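Local structure of LPXTG cell wall surface protein (Streptococcus gordonii, 4IGB) at residues L15-N20 with N222-N227; G21-T26 with E255-G260; L27-F32 with D326-P331; G64-E69 with E144-N149. The protein is probably a surface adhesin covalently anchored to the bacterial cell wall through its C-terminal LPXTG signal, this chain comprising its N-terminal N1 and N2 domains. All coordinates share one frame; numbering follows the deposited sequence.

Interaction 1: residues L15-N20 with N222-N227; sequences LEEIKN and NLRLMN
Strands 15-20 and 223-227 run parallel, their axes 4.7 Å apart at 10°, with Glu-16 to Asn-20 in register with Leu-223 to Asn-227. Five backbone hydrogen bonds alternate: Glu-16 and Ile-18 each donate through N and accept through O, and Asn-20 N closes the row on Met-226 O. The straightest is Ile-18 N to Arg-224 O, 2.8 Å with 174° at the hydrogen. Arg-224 dominates the face it shares with Glu-17, Lys-19 and Met-226. Its chain bends at chi2 (-75°) and chi3, carrying the guanidinium across to strand 15-20. Glu-17 CB sits over the centre of that group, 3.8 Å above its plane, while Met-226 SD covers the opposite face nearer the rim. At the edge, in plane, Ile-18 O lies 3.1 Å from Arg-224 NH1. Glu-17 OE2 is 3.6 Å from Arg-224 NH2 but well out of the guanidinium plane, so this salt bridge rests on charge alone; the same oxygen is hydrogen-bonded to Tyr-217.

Both strands are interior to a five-stranded mixed sheet, where Asn-222 and Leu-223 face Arg-264 in a classic beta bulge. On the other face, Ile-18 lies across Leu-225, CG2 3.9 Å from CD1, and Leu-225 CD1 is also 3.7 Å from Asn-20 OD1, which accepts from Thr-22 N. Asn-222 OD1 accepts from Arg-264 NH1 and from a water, 2.8 Å away, that also donates weakly to Glu-16 OE1.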
loop_
_atom_site.group_PDB
_atom_site.type_symbol
_atom_site.label_atom_id
_atom_site.label_comp_id
_atom_site.label_asym_id
_atom_site.label_seq_id
_atom_site.Cartn_x
_atom_site.Cartn_y
_atom_site.Cartn_z
ATOM N N LEU C 15 9.319 -13.257 -1.714
ATOM C CA LEU C 15 7.930 -12.996 -1.377
ATOM C C LEU C 15 7.487 -13.901 -0.244
ATOM O O LEU C 15 7.714 -15.111 -0.282
ATOM C CB LEU C 15 7.042 -13.256 -2.590
ATOM C CG LEU C 15 5.573 -13.524 -2.274
ATOM C CD1 LEU C 15 4.885 -12.242 -1.826
ATOM C CD2 LEU C 15 4.843 -14.105 -3.486
ATOM N N GLU C 16 6.842 -13.317 0.759
ATOM C CA GLU C 16 6.310 -14.086 1.863
ATOM C C GLU C 16 4.779 -14.146 1.769
ATOM O O GLU C 16 4.103 -13.122 1.763
ATOM C CB GLU C 16 6.749 -13.466 3.188
ATOM C CG GLU C 16 6.067 -14.078 4.383
ATOM C CD GLU C 16 6.541 -13.503 5.702
ATOM O OE1 GLU C 16 7.122 -12.392 5.708
ATOM O OE2 GLU C 16 6.338 -14.176 6.736
ATOM N N GLU C 17 4.235 -15.347 1.668
ATOM C CA GLU C 17 2.787 -15.493 1.621
ATOM C C GLU C 17 2.339 -16.073 2.939
ATOM O O GLU C 17 2.802 -17.131 3.357
ATOM C CB GLU C 17 2.356 -16.391 0.468
ATOM C CG GLU C 17 2.615 -15.778 -0.894
ATOM C CD GLU C 17 2.067 -16.623 -2.021
ATOM O OE1 GLU C 17 2.369 -17.828 -2.057
ATOM O OE2 GLU C 17 1.330 -16.081 -2.871
ATOM N N ILE C 18 1.458 -15.353 3.615
ATOM C CA ILE C 18 1.062 -15.749 4.948
ATOM C C ILE C 18 -0.427 -15.983 4.968
ATOM O O ILE C 18 -1.186 -15.268 4.318
ATOM C CB ILE C 18 1.476 -14.692 5.984
ATOM C CG1 ILE C 18 2.989 -14.772 6.205
ATOM C CG2 ILE C 18 0.766 -14.915 7.310
ATOM C CD1 ILE C 18 3.537 -13.729 7.152
ATOM N N LYS C 19 -0.844 -17.013 5.686
ATOM C CA LYS C 19 -2.262 -17.191 5.944
ATOM C C LYS C 19 -2.450 -17.536 7.412
ATOM O O LYS C 19 -1.915 -18.528 7.897
ATOM C CB LYS C 19 -2.856 -18.276 5.055
ATOM C CG LYS C 19 -4.275 -18.661 5.434
ATOM C CD LYS C 19 -4.790 -19.803 4.571
ATOM C CE LYS C 19 -5.095 -19.340 3.165
ATOM N NZ LYS C 19 -5.680 -20.467 2.390
ATOM N N ASN C 20 -3.205 -16.705 8.118
ATOM C CA ASN C 20 -3.433 -16.928 9.535
ATOM C C ASN C 20 -4.762 -16.310 9.970
ATOM O O ASN C 20 -5.590 -15.941 9.129
ATOM C CB ASN C 20 -2.269 -16.347 10.341
ATOM C CG ASN C 20 -2.093 -14.867 10.107
ATOM O OD1 ASN C 20 -3.058 -14.165 9.841
ATOM N ND2 ASN C 20 -0.862 -14.386 10.188
ATOM N N ASN C 222 6.155 -7.900 -1.513
ATOM C CA ASN C 222 6.979 -8.347 -0.413
ATOM C C ASN C 222 6.247 -9.332 0.483
ATOM O O ASN C 222 6.831 -10.314 0.943
ATOM C CB ASN C 222 7.431 -7.161 0.419
ATOM C CG ASN C 222 8.285 -7.574 1.593
ATOM O OD1 ASN C 222 7.794 -7.746 2.700
ATOM N ND2 ASN C 222 9.572 -7.738 1.355
ATOM N N LEU C 223 4.966 -9.068 0.718
ATOM C CA LEU C 223 4.195 -9.864 1.659
ATOM C C LEU C 223 2.724 -9.919 1.242
ATOM O O LEU C 223 2.101 -8.899 0.958
ATOM C CB LEU C 223 4.342 -9.280 3.064
ATOM C CG LEU C 223 3.866 -10.092 4.274
ATOM C CD1 LEU C 223 4.427 -9.474 5.549
ATOM C CD2 LEU C 223 2.371 -10.147 4.341
ATOM N N ARG C 224 2.187 -11.129 1.182
ATOM C CA ARG C 224 0.787 -11.324 0.836
ATOM C C ARG C 224 0.053 -12.018 1.993
ATOM O O ARG C 224 0.327 -13.181 2.306
ATOM C CB ARG C 224 0.684 -12.130 -0.452
ATOM C CG ARG C 224 -0.727 -12.296 -0.962
ATOM C CD ARG C 224 -1.431 -13.305 -0.113
ATOM N NE ARG C 224 -1.389 -14.619 -0.706
ATOM C CZ ARG C 224 -1.416 -15.763 -0.026
ATOM N NH1 ARG C 224 -1.434 -15.774 1.299
ATOM N NH2 ARG C 224 -1.398 -16.903 -0.693
ATOM N N LEU C 225 -0.864 -11.288 2.627
ATOM C CA LEU C 225 -1.575 -11.779 3.810
ATOM C C LEU C 225 -2.995 -12.213 3.460
ATOM O O LEU C 225 -3.736 -11.456 2.840
ATOM C CB LEU C 225 -1.619 -10.707 4.909
ATOM C CG LEU C 225 -2.545 -11.052 6.092
ATOM C CD1 LEU C 225 -1.942 -12.165 6.947
ATOM C CD2 LEU C 225 -2.835 -9.836 6.957
ATOM N N MET C 226 -3.352 -13.440 3.836
ATOM C CA MET C 226 -4.735 -13.912 3.772
ATOM C C MET C 226 -5.224 -14.348 5.148
ATOM O O MET C 226 -4.432 -14.791 6.003
ATOM C CB MET C 226 -4.839 -15.116 2.855
ATOM C CG MET C 226 -5.034 -14.815 1.394
ATOM S SD MET C 226 -5.071 -16.409 0.598
ATOM C CE MET C 226 -5.529 -15.997 -1.087
ATOM N N ASN C 227 -6.531 -14.232 5.365
ATOM C CA ASN C 227 -7.133 -14.806 6.561
ATOM C C ASN C 227 -7.358 -16.308 6.336
ATOM O O ASN C 227 -7.483 -16.754 5.198
ATOM C CB ASN C 227 -8.434 -14.075 6.936
ATOM C CG ASN C 227 -9.129 -14.710 8.128
ATOM O OD1 ASN C 227 -9.925 -15.634 7.967
ATOM N ND2 ASN C 227 -8.806 -14.242 9.324
HETATM O O HOH W 1 8.878 -9.888 4.234
#

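Interaction 2: residues G21-T26 with E255-G260; sequences GTDIST and ENNVSG. With NA (sodium ion), chain R.
The amide of Asn-257 grips segment 21-26 at two successive residues. Its ND2 donates to Asp-23 OD1 over 2.8 Å at 171°, with the acceptor close to the amide plane but the donor well above the carboxylate plane. On the other arm, Asn-257 OD1 takes the backbone N-H of Ile-24, also at 2.8 Å. The Asp-23 and Asn-257 side chains cross at about a right angle, their flat groups turned 53° apart.

What positions the carboxylate is its own turn. Asp-23 OD1 accepts from Ser-25 N at 2.9 Å, an Asx turn, and from Ser-25 OG at 2.6 Å on the syn side, so three donors converge on one oxygen. Ser-25 OG reaches it from between its own backbone N and carbonyl carbon (chi1 67°).

Beside this polar cluster, Ile-24 packs CG2 3.7 Å from Asn-256 OD1, and Ser-25 CB lies 3.6 Å from Asn-256 ND2. The Asn-256 amide is held from outside: ND2 donates to Ser-252 O, and Lys-196 NZ binds OD1. On the same helix, Glu-255 OE2 ligates a sodium ion at 2.7 Å, with Asp-199 and Thr-249 as further ligands.

The link between strands 15-20 and 30-31 is thereby pinned to helix 252-257 through Asn-256 and Asn-257. Tyr-253 of that helix touches Asp-23 and Ser-25, while strand 221-227 lies alongside, Leu-225 against Thr-22 and Asn-227 against Asn-257.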
loop_
_atom_site.group_PDB
_atom_site.type_symbol
_atom_site.label_atom_id
_atom_site.label_comp_id
_atom_site.label_asym_id
_atom_site.label_seq_id
_atom_site.Cartn_x
_atom_site.Cartn_y
_atom_site.Cartn_z
ATOM N N GLY C 21 -4.948 -16.178 11.279
ATOM C CA GLY C 21 -6.221 -15.737 11.827
ATOM C C GLY C 21 -6.347 -14.238 12.015
ATOM O O GLY C 21 -7.305 -13.762 12.610
ATOM N N THR C 22 -5.381 -13.481 11.509
ATOM C CA THR C 22 -5.495 -12.029 11.531
ATOM C C THR C 22 -6.785 -11.561 10.866
ATOM O O THR C 22 -7.101 -11.991 9.763
ATOM C CB THR C 22 -4.325 -11.368 10.809
ATOM O OG1 THR C 22 -3.145 -11.553 11.593
ATOM C CG2 THR C 22 -4.598 -9.870 10.624
ATOM N N ASP C 23 -7.522 -10.682 11.540
ATOM C CA ASP C 23 -8.761 -10.144 10.985
ATOM C C ASP C 23 -8.478 -8.948 10.081
ATOM O O ASP C 23 -8.164 -7.846 10.539
ATOM C CB ASP C 23 -9.743 -9.776 12.103
ATOM C CG ASP C 23 -10.972 -9.057 11.592
ATOM O OD1 ASP C 23 -11.174 -8.979 10.358
ATOM O OD2 ASP C 23 -11.746 -8.570 12.435
ATOM N N ILE C 24 -8.586 -9.180 8.787
ATOM C CA ILE C 24 -8.185 -8.177 7.811
ATOM C C ILE C 24 -9.075 -6.935 7.848
ATOM O O ILE C 24 -8.643 -5.861 7.450
ATOM C CB ILE C 24 -8.103 -8.792 6.412
ATOM C CG1 ILE C 24 -7.032 -9.897 6.419
ATOM C CG2 ILE C 24 -7.770 -7.725 5.365
ATOM C CD1 ILE C 24 -6.884 -10.648 5.139
ATOM N N SER C 25 -10.296 -7.082 8.366
ATOM C CA SER C 25 -11.237 -5.968 8.444
ATOM C C SER C 25 -10.878 -4.965 9.539
ATOM O O SER C 25 -11.348 -3.830 9.521
ATOM C CB SER C 25 -12.673 -6.472 8.643
ATOM O OG SER C 25 -12.841 -7.078 9.917
ATOM N N THR C 26 -10.041 -5.370 10.485
ATOM C CA THR C 26 -9.675 -4.469 11.571
ATOM C C THR C 26 -8.176 -4.141 11.629
ATOM O O THR C 26 -7.640 -3.784 12.682
ATOM C CB THR C 26 -10.160 -5.009 12.929
ATOM O OG1 THR C 26 -9.520 -6.259 13.197
ATOM C CG2 THR C 26 -11.675 -5.210 12.895
ATOM N N GLU C 255 -16.010 -9.831 3.514
ATOM C CA GLU C 255 -15.488 -9.221 2.303
ATOM C C GLU C 255 -13.973 -9.042 2.406
ATOM O O GLU C 255 -13.272 -9.110 1.401
ATOM C CB GLU C 255 -16.193 -7.893 2.026
ATOM C CG GLU C 255 -17.601 -8.075 1.471
ATOM C CD GLU C 255 -18.388 -6.783 1.436
ATOM O OE1 GLU C 255 -17.935 -5.798 2.049
ATOM O OE2 GLU C 255 -19.462 -6.753 0.800
ATOM N N ASN C 256 -13.489 -8.850 3.632
ATOM C CA ASN C 256 -12.057 -8.762 3.901
ATOM C C ASN C 256 -11.413 -10.127 4.075
ATOM O O ASN C 256 -10.411 -10.427 3.443
ATOM C CB ASN C 256 -11.792 -7.932 5.155
ATOM C CG ASN C 256 -11.871 -6.437 4.900
ATOM O OD1 ASN C 256 -10.876 -5.806 4.543
ATOM N ND2 ASN C 256 -13.057 -5.861 5.085
ATOM N N ASN C 257 -11.995 -10.949 4.944
ATOM C CA ASN C 257 -11.370 -12.195 5.367
ATOM C C ASN C 257 -11.651 -13.390 4.475
ATOM O O ASN C 257 -10.795 -14.265 4.316
ATOM C CB ASN C 257 -11.776 -12.518 6.802
ATOM C CG ASN C 257 -11.180 -11.564 7.793
ATOM O OD1 ASN C 257 -9.964 -11.356 7.815
ATOM N ND2 ASN C 257 -12.031 -10.964 8.630
ATOM N N VAL C 258 -12.842 -13.428 3.881
ATOM C CA VAL C 258 -13.229 -14.541 3.020
ATOM C C VAL C 258 -12.898 -14.279 1.545
ATOM O O VAL C 258 -12.413 -15.170 0.844
ATOM C CB VAL C 258 -14.744 -14.892 3.191
ATOM C CG1 VAL C 258 -15.164 -16.018 2.250
ATOM C CG2 VAL C 258 -15.040 -15.282 4.642
ATOM N N SER C 259 -13.146 -13.061 1.073
ATOM C CA SER C 259 -12.972 -12.765 -0.350
ATOM C C SER C 259 -12.117 -11.518 -0.563
ATOM O O SER C 259 -12.313 -10.769 -1.525
ATOM C CB SER C 259 -14.332 -12.587 -1.031
ATOM O OG SER C 259 -14.980 -11.433 -0.531
ATOM N N GLY C 260 -11.156 -11.319 0.331
ATOM C CA GLY C 260 -10.236 -10.207 0.245
ATOM C C GLY C 260 -8.853 -10.633 0.711
ATOM O O GLY C 260 -8.657 -11.755 1.174
HETATM NA NA NA R . -20.565 -8.347 -1.065
#

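Interaction 3: residues L27-F32 with D326-P331; sequences LDIRKF and DILAAP. With SO4 (sulfate ion), chain N.
The carboxylates of Asp-28 and Asp-326 lie side by side and point the same way, their planes turned 50° apart. Asp-28 OD2 comes within 3.7 Å of Asp-326 OD1, a like-charge approach that would probably cost energy if nothing offset it. In each group the other oxygen is engaged: Asp-28 OD1 in a salt bridge with Lys-290, and Asp-326 OD2 by the backbone N of Val-322.

The side-chain packing across the segments is mainly apolar. Leu-27 CD1 meets Leu-328 CD2 at 3.6 Å, the two side chains crossing at about a right angle. With Ile-29 CG1 between the backbone N and the carbonyl carbon (chi1 58°), the CG2 branch falls anti to the latter; it contacts Asp-326 O at 4.1 Å and, more loosely, Leu-328 CD2 at 4.5 Å. Farther along, Lys-31 NZ reaches O4 of a sulfate ion, probably from the crystallisation liquor, at 3.2 Å.

This is a junction between the N1 and N2 domains. Strand 30-31, at the edge of the six-stranded antiparallel sheet of N1, pairs with strand 281-288, whereas 326-331 belongs to the N2 loop between strands 311-318 and 334-339, where Ile-327 and Pro-331 rest on Val-418 of strand 409-418.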
loop_
_atom_site.group_PDB
_atom_site.type_symbol
_atom_site.label_atom_id
_atom_site.label_comp_id
_atom_site.label_asym_id
_atom_site.label_seq_id
_atom_site.Cartn_x
_atom_site.Cartn_y
_atom_site.Cartn_z
ATOM N N LEU C 27 -7.494 -4.257 10.495
ATOM C CA LEU C 27 -6.117 -3.801 10.429
ATOM C C LEU C 27 -6.116 -2.345 10.860
ATOM O O LEU C 27 -7.127 -1.666 10.729
ATOM C CB LEU C 27 -5.584 -3.945 9.003
ATOM C CG LEU C 27 -5.326 -5.382 8.546
ATOM C CD1 LEU C 27 -4.975 -5.406 7.069
ATOM C CD2 LEU C 27 -4.208 -6.006 9.376
ATOM N N ASP C 28 -4.997 -1.860 11.392
ATOM C CA ASP C 28 -4.899 -0.444 11.739
ATOM C C ASP C 28 -3.971 0.286 10.769
ATOM O O ASP C 28 -3.205 1.159 11.157
ATOM C CB ASP C 28 -4.413 -0.280 13.180
ATOM C CG ASP C 28 -4.382 1.175 13.631
ATOM O OD1 ASP C 28 -5.132 1.996 13.062
ATOM O OD2 ASP C 28 -3.606 1.499 14.560
ATOM N N ILE C 29 -4.027 -0.079 9.499
ATOM C CA ILE C 29 -3.131 0.545 8.541
ATOM C C ILE C 29 -3.672 1.902 8.116
ATOM O O ILE C 29 -4.848 2.201 8.318
ATOM C CB ILE C 29 -2.896 -0.350 7.330
ATOM C CG1 ILE C 29 -4.220 -0.670 6.648
ATOM C CG2 ILE C 29 -2.183 -1.635 7.759
ATOM C CD1 ILE C 29 -4.061 -1.520 5.437
ATOM N N ARG C 30 -2.804 2.729 7.548
ATOM C CA ARG C 30 -3.183 4.072 7.161
ATOM C C ARG C 30 -3.780 4.073 5.756
ATOM O O ARG C 30 -3.142 3.631 4.793
ATOM C CB ARG C 30 -1.968 4.992 7.220
ATOM C CG ARG C 30 -2.207 6.383 6.649
ATOM C CD ARG C 30 -0.886 7.073 6.317
ATOM N NE ARG C 30 -0.357 7.827 7.451
ATOM C CZ ARG C 30 -0.662 9.098 7.695
ATOM N NH1 ARG C 30 -1.488 9.748 6.880
ATOM N NH2 ARG C 30 -0.143 9.717 8.746
ATOM N N LYS C 31 -5.004 4.572 5.642
ATOM C CA LYS C 31 -5.661 4.673 4.346
ATOM C C LYS C 31 -5.476 6.087 3.810
ATOM O O LYS C 31 -5.813 7.063 4.472
ATOM C CB LYS C 31 -7.144 4.314 4.464
ATOM C CG LYS C 31 -7.871 4.244 3.140
ATOM C CD LYS C 31 -9.331 3.860 3.334
ATOM C CE LYS C 31 -9.945 3.338 2.051
ATOM N NZ LYS C 31 -11.386 3.013 2.291
ATOM N N PHE C 32 -4.902 6.207 2.623
ATOM C CA PHE C 32 -4.671 7.524 2.067
ATOM C C PHE C 32 -5.964 8.177 1.586
ATOM O O PHE C 32 -6.938 7.499 1.246
ATOM C CB PHE C 32 -3.654 7.465 0.931
ATOM C CG PHE C 32 -2.251 7.158 1.383
ATOM C CD1 PHE C 32 -1.608 7.978 2.296
ATOM C CD2 PHE C 32 -1.572 6.059 0.874
ATOM C CE1 PHE C 32 -0.295 7.709 2.700
ATOM C CE2 PHE C 32 -0.249 5.782 1.269
ATOM C CZ PHE C 32 0.383 6.607 2.183
ATOM N N ASP C 326 -0.648 -2.887 13.305
ATOM C CA ASP C 326 0.193 -1.845 12.722
ATOM C C ASP C 326 0.817 -2.317 11.413
ATOM O O ASP C 326 0.898 -1.571 10.434
ATOM C CB ASP C 326 1.286 -1.442 13.715
ATOM C CG ASP C 326 0.716 -0.866 14.997
ATOM O OD1 ASP C 326 -0.308 -0.154 14.904
ATOM O OD2 ASP C 326 1.276 -1.133 16.087
ATOM N N ILE C 327 1.263 -3.563 11.397
ATOM C CA ILE C 327 1.870 -4.120 10.202
ATOM C C ILE C 327 1.140 -5.404 9.888
ATOM O O ILE C 327 0.484 -5.961 10.763
ATOM C CB ILE C 327 3.375 -4.374 10.404
ATOM C CG1 ILE C 327 3.610 -5.233 11.649
ATOM C CG2 ILE C 327 4.105 -3.048 10.519
ATOM C CD1 ILE C 327 5.086 -5.507 11.953
ATOM N N LEU C 328 1.241 -5.865 8.644
ATOM C CA LEU C 328 0.426 -6.982 8.177
ATOM C C LEU C 328 0.702 -8.309 8.880
ATOM O O LEU C 328 -0.218 -9.115 9.095
ATOM C CB LEU C 328 0.546 -7.162 6.661
ATOM C CG LEU C 328 -0.007 -6.025 5.799
ATOM C CD1 LEU C 328 0.127 -6.407 4.341
ATOM C CD2 LEU C 328 -1.470 -5.717 6.132
ATOM N N ALA C 329 1.959 -8.550 9.228
ATOM C CA ALA C 329 2.301 -9.809 9.874
ATOM C C ALA C 329 3.570 -9.677 10.711
ATOM O O ALA C 329 4.193 -8.618 10.742
ATOM C CB ALA C 329 2.444 -10.915 8.841
ATOM N N ALA C 330 3.938 -10.757 11.388
ATOM C CA ALA C 330 5.103 -10.747 12.261
ATOM C C ALA C 330 6.354 -10.479 11.448
ATOM O O ALA C 330 6.566 -11.091 10.406
ATOM C CB ALA C 330 5.225 -12.074 13.008
ATOM N N PRO C 331 7.182 -9.547 11.925
ATOM C CA PRO C 331 8.430 -9.169 11.252
ATOM C C PRO C 331 9.321 -10.386 11.030
ATOM O O PRO C 331 9.443 -11.227 11.929
ATOM C CB PRO C 331 9.101 -8.239 12.262
ATOM C CG PRO C 331 7.975 -7.691 13.090
ATOM C CD PRO C 331 6.978 -8.810 13.187
HETATM S S SO4 N . -10.918 0.582 5.280
HETATM O O1 SO4 N . -11.684 -0.341 6.114
HETATM O O2 SO4 N . -9.510 0.505 5.653
HETATM O O3 SO4 N . -11.385 1.947 5.503
HETATM O O4 SO4 N . -11.101 0.230 3.876
#

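Interaction 4: residues G64-E69 with E144-N149; sequences GAYPGE and ELWESN
Tyr-66 and Trp-146 bring together two surface loops of the six-stranded antiparallel sheet: the lead-in to strand 69-76 and the turn of the beta hairpin formed by strands 136-143 and 150-154. The side chains cross at about a right angle, with ring planes inclined at 54° and the centroids of the Tyr-66 ring and the Trp-146 six-membered ring 5.0 Å apart. This is an oblique aromatic pair: Trp-146 CH2 stands over the centre of one Tyr-66 face, 3.8 Å above its plane. Hydrogen bonds from Trp-146 NE1 to Tyr-158 OH and Glu-152 OE1 are consistent with a fixed indole rotation.

Leu-145 packs beside the ring pair. Its CD2 touches Tyr-66 CB at 3.8 Å, while CD1 lies against the carbonyl oxygens of Pro-67 and Gly-68, and its CB lies over one face of Trp-146, displaced toward the rim. No direct hydrogen bond joins the loops; waters do so instead. One donates to both Pro-67 O and Leu-145 O. A second donates to Glu-69 O at 2.6 Å and accepts from Glu-144 N at 3.0 Å. The hairpin turn is braced internally, Glu-144 OE2 receiving Asn-149 N on its anti lone pair at 2.7 Å, with 176° at the hydrogen.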
loop_
_atom_site.group_PDB
_atom_site.type_symbol
_atom_site.label_atom_id
_atom_site.label_comp_id
_atom_site.label_asym_id
_atom_site.label_seq_id
_atom_site.Cartn_x
_atom_site.Cartn_y
_atom_site.Cartn_z
ATOM N N GLY C 64 -32.049 2.090 -7.855
ATOM C CA GLY C 64 -31.962 2.902 -6.660
ATOM C C GLY C 64 -30.901 3.976 -6.803
ATOM O O GLY C 64 -29.925 3.815 -7.538
ATOM N N ALA C 65 -31.100 5.088 -6.108
ATOM C CA ALA C 65 -30.110 6.147 -6.081
ATOM C C ALA C 65 -29.325 6.015 -4.791
ATOM O O ALA C 65 -29.903 5.728 -3.743
ATOM C CB ALA C 65 -30.783 7.503 -6.153
ATOM N N TYR C 66 -28.011 6.209 -4.864
ATOM C CA TYR C 66 -27.174 6.187 -3.666
ATOM C C TYR C 66 -26.567 7.563 -3.382
ATOM O O TYR C 66 -26.094 8.239 -4.293
ATOM C CB TYR C 66 -26.109 5.089 -3.768
ATOM C CG TYR C 66 -26.718 3.708 -3.679
ATOM C CD1 TYR C 66 -27.358 3.140 -4.773
ATOM C CD2 TYR C 66 -26.688 2.990 -2.491
ATOM C CE1 TYR C 66 -27.937 1.891 -4.691
ATOM C CE2 TYR C 66 -27.263 1.738 -2.400
ATOM C CZ TYR C 66 -27.887 1.193 -3.502
ATOM O OH TYR C 66 -28.462 -0.054 -3.422
ATOM N N PRO C 67 -26.598 7.991 -2.113
ATOM C CA PRO C 67 -26.156 9.342 -1.741
ATOM C C PRO C 67 -24.652 9.526 -1.927
ATOM O O PRO C 67 -23.896 8.596 -1.648
ATOM C CB PRO C 67 -26.488 9.429 -0.243
ATOM C CG PRO C 67 -27.278 8.208 0.081
ATOM C CD PRO C 67 -26.938 7.177 -0.937
ATOM N N GLY C 68 -24.236 10.714 -2.366
ATOM C CA GLY C 68 -22.833 11.037 -2.523
ATOM C C GLY C 68 -22.489 11.566 -3.906
ATOM O O GLY C 68 -23.116 11.201 -4.885
ATOM N N GLU C 69 -21.488 12.436 -3.972
ATOM C CA GLU C 69 -20.982 12.961 -5.235
ATOM C C GLU C 69 -19.998 11.977 -5.860
ATOM O O GLU C 69 -19.278 11.272 -5.144
ATOM C CB GLU C 69 -20.285 14.309 -5.008
ATOM C CG GLU C 69 -21.170 15.353 -4.343
ATOM C CD GLU C 69 -22.445 15.605 -5.128
ATOM O OE1 GLU C 69 -22.355 15.743 -6.366
ATOM O OE2 GLU C 69 -23.536 15.652 -4.514
ATOM N N GLU C 144 -17.242 8.302 -2.597
ATOM C CA GLU C 144 -17.345 7.614 -1.325
ATOM C C GLU C 144 -18.734 7.022 -1.095
ATOM O O GLU C 144 -19.222 6.983 0.029
ATOM C CB GLU C 144 -16.939 8.546 -0.189
ATOM C CG GLU C 144 -15.477 8.960 -0.292
ATOM C CD GLU C 144 -15.110 10.062 0.676
ATOM O OE1 GLU C 144 -15.747 11.135 0.631
ATOM O OE2 GLU C 144 -14.185 9.849 1.484
ATOM N N LEU C 145 -19.362 6.552 -2.164
ATOM C CA LEU C 145 -20.655 5.893 -2.039
ATOM C C LEU C 145 -20.563 4.675 -1.128
ATOM O O LEU C 145 -21.477 4.419 -0.350
ATOM C CB LEU C 145 -21.176 5.463 -3.406
ATOM C CG LEU C 145 -22.157 6.385 -4.141
ATOM C CD1 LEU C 145 -21.526 7.721 -4.500
ATOM C CD2 LEU C 145 -22.670 5.697 -5.388
ATOM N N TRP C 146 -19.458 3.928 -1.226
ATOM C CA TRP C 146 -19.338 2.636 -0.546
ATOM C C TRP C 146 -18.337 2.634 0.608
ATOM O O TRP C 146 -18.604 2.056 1.670
ATOM C CB TRP C 146 -18.952 1.551 -1.543
ATOM C CG TRP C 146 -19.693 1.631 -2.825
ATOM C CD1 TRP C 146 -19.176 1.912 -4.052
ATOM C CD2 TRP C 146 -21.098 1.429 -3.018
ATOM N NE1 TRP C 146 -20.169 1.891 -5.005
ATOM C CE2 TRP C 146 -21.363 1.602 -4.394
ATOM C CE3 TRP C 146 -22.161 1.115 -2.163
ATOM C CZ2 TRP C 146 -22.645 1.471 -4.938
ATOM C CZ3 TRP C 146 -23.439 0.992 -2.702
ATOM C CH2 TRP C 146 -23.667 1.162 -4.078
ATOM N N GLU C 147 -17.196 3.278 0.383
ATOM C CA GLU C 147 -16.147 3.403 1.384
ATOM C C GLU C 147 -15.516 4.784 1.277
ATOM O O GLU C 147 -15.614 5.439 0.241
ATOM C CB GLU C 147 -15.073 2.335 1.183
ATOM C CG GLU C 147 -15.602 0.922 1.036
ATOM C CD GLU C 147 -14.508 -0.069 0.689
ATOM O OE1 GLU C 147 -13.319 0.281 0.838
ATOM O OE2 GLU C 147 -14.838 -1.197 0.266
ATOM N N SER C 148 -14.864 5.223 2.347
ATOM C CA SER C 148 -14.211 6.526 2.356
ATOM C C SER C 148 -12.951 6.518 1.495
ATOM O O SER C 148 -12.337 5.473 1.287
ATOM C CB SER C 148 -13.868 6.942 3.786
ATOM O OG SER C 148 -14.928 7.674 4.373
ATOM N N ASN C 149 -12.575 7.692 1.002
ATOM C CA ASN C 149 -11.376 7.844 0.184
ATOM C C ASN C 149 -11.047 6.600 -0.630
ATOM O O ASN C 149 -10.042 5.937 -0.383
ATOM C CB ASN C 149 -10.182 8.216 1.062
ATOM C CG ASN C 149 -10.456 9.417 1.940
ATOM O OD1 ASN C 149 -10.500 10.551 1.463
ATOM N ND2 ASN C 149 -10.645 9.176 3.230
HETATM O O HOH W 2 -24.074 5.604 -1.024
HETATM O O HOH W 3 -18.974 10.701 -2.608
#

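From the N terminus, three consecutive segments, 15-20, 21-26 and 27-32, each close a loop of about 200 residues or more. Their partners follow in the same order, 222-227, 255-260 and 326-331, so interactions 1, 2 and 3 cross pairwise. Interaction 4 closes a shorter loop nested inside all three. Interactions 1 and 2 tie strand 15-20 and its following loop to strand 221-227 and helix 252-257 within N1; interaction 3 carries the link into N2. Interactions 1 and 3 meet where Leu-225 CD2 packs against Leu-328 O, 3.5 Å away. Lys-31 NZ to Ser-148 O, 2.8 Å, a probable hydrogen bond, joins interactions 3 and 4.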